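Local coordinates for protein gamma-glutamyltranspeptidase (PDB 6J3A) that probably transfers or hydrolyses gamma-glutamyl-type groups, as a homologue of the LmbA glutamyltranspeptidase of Streptomyces lincolnensis, at residues Ile63-Ala68 / Met116-Asp121. Numbering follows the deposited sequence.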
# COMPACT_ATOMS: atom_id res chain seq x y z
N ILE A 63 8.30 21.58 -9.56
CA ILE A 63 7.89 20.37 -10.28
C ILE A 63 8.96 19.98 -11.29
O ILE A 63 9.38 20.80 -12.10
CB ILE A 63 6.55 20.57 -11.00
CG1 ILE A 63 5.50 21.15 -10.05
CG2 ILE A 63 6.06 19.25 -11.59
CD1 ILE A 63 4.27 21.69 -10.76
N LEU A 64 9.40 18.72 -11.22
CA LEU A 64 10.27 18.13 -12.23
C LEU A 64 9.44 17.25 -13.13
O LEU A 64 8.84 16.28 -12.67
CB LEU A 64 11.34 17.27 -11.57
CG LEU A 64 12.61 18.00 -11.14
CD1 LEU A 64 13.40 17.11 -10.20
CD2 LEU A 64 13.45 18.37 -12.35
N LEU A 65 9.44 17.54 -14.42
CA LEU A 65 8.70 16.75 -15.38
C LEU A 65 9.65 16.10 -16.39
O LEU A 65 10.68 16.67 -16.74
CB LEU A 65 7.60 17.57 -16.07
CG LEU A 65 7.90 18.96 -16.64
CD1 LEU A 65 6.89 19.30 -17.73
CD2 LEU A 65 7.89 20.05 -15.58
N ALA A 66 9.30 14.90 -16.82
CA ALA A 66 10.08 14.14 -17.80
C ALA A 66 9.09 13.48 -18.75
O ALA A 66 8.84 12.28 -18.61
CB ALA A 66 10.93 13.10 -17.10
N PRO A 67 8.52 14.26 -19.70
CA PRO A 67 7.58 13.71 -20.70
C PRO A 67 8.22 12.59 -21.53
O PRO A 67 9.41 12.64 -21.82
CB PRO A 67 7.21 14.92 -21.58
CG PRO A 67 7.74 16.12 -20.89
CD PRO A 67 8.87 15.66 -20.01
N ALA A 68 7.43 11.58 -21.89
CA ALA A 68 7.94 10.35 -22.51
C ALA A 68 9.08 10.59 -23.50
O ALA A 68 10.20 10.11 -23.29
CB ALA A 68 6.80 9.60 -23.18
N MET A 116 -1.56 25.07 -12.51
CA MET A 116 -2.38 25.51 -13.64
C MET A 116 -1.58 25.43 -14.91
O MET A 116 -2.10 25.02 -15.94
CB MET A 116 -2.89 26.94 -13.44
CG MET A 116 -4.01 27.12 -12.43
SD MET A 116 -5.35 25.92 -12.52
CE MET A 116 -4.79 24.75 -11.29
N LEU A 117 -0.31 25.84 -14.85
CA LEU A 117 0.57 25.76 -16.02
C LEU A 117 0.76 24.32 -16.45
O LEU A 117 0.66 24.00 -17.64
CB LEU A 117 1.94 26.38 -15.75
CG LEU A 117 2.26 27.75 -16.37
CD1 LEU A 117 3.74 28.05 -16.18
CD2 LEU A 117 1.93 27.87 -17.85
N LEU A 118 1.04 23.45 -15.48
CA LEU A 118 1.20 22.03 -15.74
C LEU A 118 -0.02 21.45 -16.43
O LEU A 118 0.08 20.84 -17.49
CB LEU A 118 1.48 21.27 -14.44
CG LEU A 118 2.00 19.84 -14.64
CD1 LEU A 118 3.39 19.79 -15.26
CD2 LEU A 118 2.02 19.11 -13.31
N LEU A 119 -1.19 21.68 -15.84
CA LEU A 119 -2.44 21.23 -16.43
C LEU A 119 -2.63 21.76 -17.85
O LEU A 119 -3.01 21.03 -18.75
CB LEU A 119 -3.62 21.63 -15.54
CG LEU A 119 -4.96 20.91 -15.74
CD1 LEU A 119 -4.83 19.40 -15.58
CD2 LEU A 119 -6.01 21.43 -14.77
N ARG A 120 -2.33 23.03 -18.07
CA ARG A 120 -2.58 23.67 -19.35
C ARG A 120 -1.67 23.16 -20.46
O ARG A 120 -2.13 22.90 -21.58
CB ARG A 120 -2.42 25.19 -19.22
CG ARG A 120 -2.86 25.97 -20.46
CD ARG A 120 -2.32 27.38 -20.47
NE ARG A 120 -0.85 27.39 -20.50
CZ ARG A 120 -0.09 28.46 -20.71
NH1 ARG A 120 -0.63 29.66 -20.91
NH2 ARG A 120 1.23 28.33 -20.72
N ASP A 121 -0.38 23.03 -20.14
CA ASP A 121 0.64 22.64 -21.12
C ASP A 121 0.77 21.13 -21.32
O ASP A 121 0.88 20.67 -22.45
CB ASP A 121 2.01 23.23 -20.74
CG ASP A 121 2.06 24.75 -20.90
OD1 ASP A 121 1.09 25.36 -21.39
OD2 ASP A 121 3.09 25.35 -20.53
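Leu118 reaches from helix 111-122 to two side chains of strand 61-66, using a separate methyl for each. Its CD2 lies 4.3 Å from CD1 of Ile63, the far end of that side chain; CD1 of Leu118 lies 4.3 Å from CD1 of Leu65. With CG of Leu118 anti to the backbone N (chi1 -166°), the isobutyl group extends from the helix and its two branches part toward the two strand residues. Ile63 meets CD2 of Leu118 with both the end of its extended ethyl arm (chi2 166°) and its methyl CG2, whereas both methyls of Leu65 face CD1 of Leu118, CD1 being slightly the nearer. Ile63 and Leu65, two apart on the strand, both direct CB at the helix, and Leu118 directs its own at the strand. These carbon-to-carbon contacts make the touch apolar, and the 120 Å² buried in total makes it light. Leu75 of neighbouring strand 73-77 packs against both Leu65 and Leu118, and Tyr37 of helix 36-50 also meets Leu65, so both elements add to the buried cluster. Such helix-on-sheet packing is characteristic of the layered alpha-beta-beta-alpha architecture of Ntn hydrolases, the clan to which gamma-glutamyltranspeptidases belong.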